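Local structure of type III secretion T3S chaperone (Chlamydia trachomatis, 3K29) at residues L34-L39 with E99-A104. The protein is a YscO homologue, probably acting as a chaperone-like component of the chlamydial type III secretion apparatus. Sequence-based numbering, arbitrary orientation.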
ATOM      1  N   LEU A  34       6.846  10.945  -0.498  1.00 24.87           N
ATOM      2  CA  LEU A  34       7.183  12.175   0.247  1.00 24.46           C
ATOM      3  C   LEU A  34       8.340  11.959   1.238  1.00 23.31           C
ATOM      4  O   LEU A  34       9.304  12.722   1.249  1.00 22.78           O
ATOM      5  CB  LEU A  34       5.967  12.729   1.014  1.00 24.08           C
ATOM      6  CG  LEU A  34       5.022  13.822   0.509  1.00 26.34           C
ATOM      7  CD1 LEU A  34       4.621  13.701  -0.971  1.00 27.35           C
ATOM      8  CD2 LEU A  34       3.767  13.873   1.403  1.00 25.59           C
ATOM      9  N   GLU A  35       8.257  10.920   2.056  1.00 22.54           N
ATOM     10  CA  GLU A  35       9.330  10.660   3.009  1.00 22.15           C
ATOM     11  C   GLU A  35      10.632  10.309   2.288  1.00 22.57           C
ATOM     12  O   GLU A  35      11.682  10.792   2.697  1.00 22.63           O
ATOM     13  CB  GLU A  35       8.950   9.576   4.036  1.00 21.83           C
ATOM     14  CG  GLU A  35       7.725   9.912   4.901  1.00 21.25           C
ATOM     15  CD  GLU A  35       7.743  11.314   5.526  1.00 20.66           C
ATOM     16  OE1 GLU A  35       8.755  11.756   6.114  1.00 23.31           O
ATOM     17  OE2 GLU A  35       6.688  11.971   5.498  1.00 21.47           O
ATOM     18  N   GLN A  36      10.568   9.489   1.238  1.00 22.00           N
ATOM     19  CA  GLN A  36      11.755   9.161   0.443  1.00 23.58           C
ATOM     20  C   GLN A  36      12.438  10.423  -0.124  1.00 23.32           C
ATOM     21  O   GLN A  36      13.669  10.574  -0.090  1.00 22.15           O
ATOM     22  CB  GLN A  36      11.414   8.179  -0.686  1.00 24.17           C
ATOM     23  CG  GLN A  36      11.056   6.778  -0.201  1.00 27.34           C
ATOM     24  CD  GLN A  36      12.259   5.887   0.046  1.00 31.84           C
ATOM     25  OE1 GLN A  36      13.376   6.352   0.340  1.00 32.17           O
ATOM     26  NE2 GLN A  36      12.036   4.579  -0.072  1.00 33.57           N
ATOM     27  N   GLU A  37      11.614  11.338  -0.613  1.00 23.36           N
ATOM     28  CA  GLU A  37      12.074  12.624  -1.097  1.00 23.63           C
ATOM     29  C   GLU A  37      12.717  13.468   0.033  1.00 23.32           C
ATOM     30  O   GLU A  37      13.742  14.122  -0.194  1.00 23.50           O
ATOM     31  CB  GLU A  37      10.893  13.361  -1.744  1.00 24.15           C
ATOM     32  CG  GLU A  37      11.273  14.326  -2.853  1.00 27.67           C
ATOM     33  CD  GLU A  37      11.981  15.572  -2.328  1.00 33.50           C
ATOM     34  OE1 GLU A  37      11.700  15.947  -1.162  1.00 35.44           O
ATOM     35  OE2 GLU A  37      12.813  16.171  -3.070  1.00 34.53           O
ATOM     36  N   LYS A  38      12.128  13.459   1.231  1.00 22.31           N
ATOM     37  CA  LYS A  38      12.718  14.177   2.385  1.00 21.52           C
ATOM     38  C   LYS A  38      14.003  13.524   2.797  1.00 20.85           C
ATOM     39  O   LYS A  38      14.923  14.227   3.160  1.00 20.96           O
ATOM     40  CB  LYS A  38      11.780  14.271   3.595  1.00 21.24           C
ATOM     41  CG  LYS A  38      10.506  15.108   3.369  1.00 21.80           C
ATOM     42  CD  LYS A  38       9.383  14.773   4.389  1.00 20.58           C
ATOM     43  CE  LYS A  38       9.768  15.135   5.842  1.00 18.96           C
ATOM     44  NZ  LYS A  38       8.851  14.497   6.840  1.00 17.18           N
ATOM     45  N   LEU A  39      14.086  12.192   2.714  1.00 20.18           N
ATOM     46  CA  LEU A  39      15.355  11.496   2.969  1.00 20.75           C
ATOM     47  C   LEU A  39      16.465  11.945   2.010  1.00 20.03           C
ATOM     48  O   LEU A  39      17.608  12.157   2.441  1.00 19.09           O
ATOM     49  CB  LEU A  39      15.215   9.963   2.932  1.00 20.20           C
ATOM     50  CG  LEU A  39      16.480   9.136   3.251  1.00 22.83           C
ATOM     51  CD1 LEU A  39      17.040   9.468   4.618  1.00 22.21           C
ATOM     52  CD2 LEU A  39      16.254   7.606   3.150  1.00 23.75           C
ATOM     53  N   GLU A  99      13.822   6.961   9.862  1.00 23.15           N
ATOM     54  CA  GLU A  99      12.772   6.416  10.706  1.00 23.58           C
ATOM     55  C   GLU A  99      11.364   6.725  10.147  1.00 22.94           C
ATOM     56  O   GLU A  99      10.455   5.902  10.233  1.00 21.39           O
ATOM     57  CB  GLU A  99      12.871   6.956  12.133  1.00 23.60           C
ATOM     58  CG  GLU A  99      14.088   6.563  12.940  1.00 26.53           C
ATOM     59  CD  GLU A  99      13.997   7.130  14.351  1.00 29.21           C
ATOM     60  OE1 GLU A  99      13.292   6.554  15.190  1.00 32.32           O
ATOM     61  OE2 GLU A  99      14.597   8.176  14.631  1.00 31.94           O
ATOM     62  N   ASN A 100      11.203   7.926   9.601  1.00 23.67           N
ATOM     63  CA  ASN A 100       9.995   8.303   8.871  1.00 23.29           C
ATOM     64  C   ASN A 100       9.784   7.449   7.643  1.00 23.77           C
ATOM     65  O   ASN A 100       8.639   7.046   7.360  1.00 23.58           O
ATOM     66  CB  ASN A 100       9.998   9.789   8.489  1.00 22.60           C
ATOM     67  CG  ASN A 100       9.905  10.691   9.685  1.00 23.73           C
ATOM     68  OD1 ASN A 100       9.348  10.326  10.715  1.00 23.55           O
ATOM     69  ND2 ASN A 100      10.459  11.877   9.567  1.00 25.62           N
ATOM     70  N   VAL A 101      10.854   7.189   6.899  1.00 23.94           N
ATOM     71  CA  VAL A 101      10.740   6.355   5.704  1.00 24.80           C
ATOM     72  C   VAL A 101      10.282   4.941   6.059  1.00 25.50           C
ATOM     73  O   VAL A 101       9.395   4.395   5.425  1.00 25.35           O
ATOM     74  CB  VAL A 101      12.017   6.326   4.851  1.00 24.66           C
ATOM     75  CG1 VAL A 101      11.966   5.193   3.805  1.00 23.87           C
ATOM     76  CG2 VAL A 101      12.191   7.663   4.141  1.00 25.91           C
ATOM     77  N   LEU A 102      10.897   4.360   7.077  1.00 26.07           N
ATOM     78  CA  LEU A 102      10.533   3.027   7.504  1.00 25.13           C
ATOM     79  C   LEU A 102       9.081   2.922   7.976  1.00 24.80           C
ATOM     80  O   LEU A 102       8.388   1.981   7.603  1.00 24.99           O
ATOM     81  CB  LEU A 102      11.501   2.533   8.581  1.00 26.09           C
ATOM     82  CG  LEU A 102      11.098   1.206   9.205  1.00 26.43           C
ATOM     83  CD1 LEU A 102      11.335   0.093   8.197  1.00 29.28           C
ATOM     84  CD2 LEU A 102      11.825   0.982  10.498  1.00 29.37           C
ATOM     85  N   ALA A 103       8.616   3.858   8.797  1.00 23.79           N
ATOM     86  CA  ALA A 103       7.222   3.833   9.218  1.00 23.27           C
ATOM     87  C   ALA A 103       6.255   3.935   8.009  1.00 23.76           C
ATOM     88  O   ALA A 103       5.281   3.182   7.947  1.00 23.30           O
ATOM     89  CB  ALA A 103       6.938   4.913  10.249  1.00 23.14           C
ATOM     90  N   ALA A 104       6.557   4.800   7.038  1.00 22.79           N
ATOM     91  CA  ALA A 104       5.683   4.961   5.865  1.00 24.33           C
ATOM     92  C   ALA A 104       5.706   3.711   5.006  1.00 25.21           C
ATOM     93  O   ALA A 104       4.689   3.340   4.411  1.00 25.16           O
ATOM     94  CB  ALA A 104       6.079   6.195   5.018  1.00 22.62           C
TER
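Val101 sets its two methyl branches against Glu35, Gln36 and Leu39 in an antiparallel helical hairpin, consistent with a predicted coiled coil, where helix 8-66 turns back as helix 70-160. The axes of the two short segments come within 8.7 Å at 162°, nearly antiparallel; the pairing illustrates how long helices can join through a mixed apolar and polar seam. CG2 rests on the opposite backbone, with Val101 CG2 3.5 Å from Glu35 O; Leu39 CB meets the same methyl, the two side chains running nearly perpendicular. The Gln36 side chain bends at chi2 (-84°) and crosses Val101 at about a right angle, laying its amide against CG1, with Gln36 CD 3.8 Å from Val101 CG1. Leu32 of helix 8-66 also packs on Val101 and Ala104.

Beside it, Glu35 CG passes the Ala104 methyl, and a bend at chi2 then turns the carboxylate toward Asn100: Glu35 OE1 lies 3.3 Å from Asn100 CB, carboxylate and amide planes 79° apart. No hydrogen bond joins the two segments directly; Gln97, on the same helix as Asn100, gives its NE2 to Glu35 OE1 across the interface and takes Asn100 ND2 on its OE1. Glu35 OE1 is thus held twice, since Lys38 directs its ammonium to that oxygen's syn lone pair in a salt bridge, Lys38 NZ to Glu35 OE1 2.8 Å.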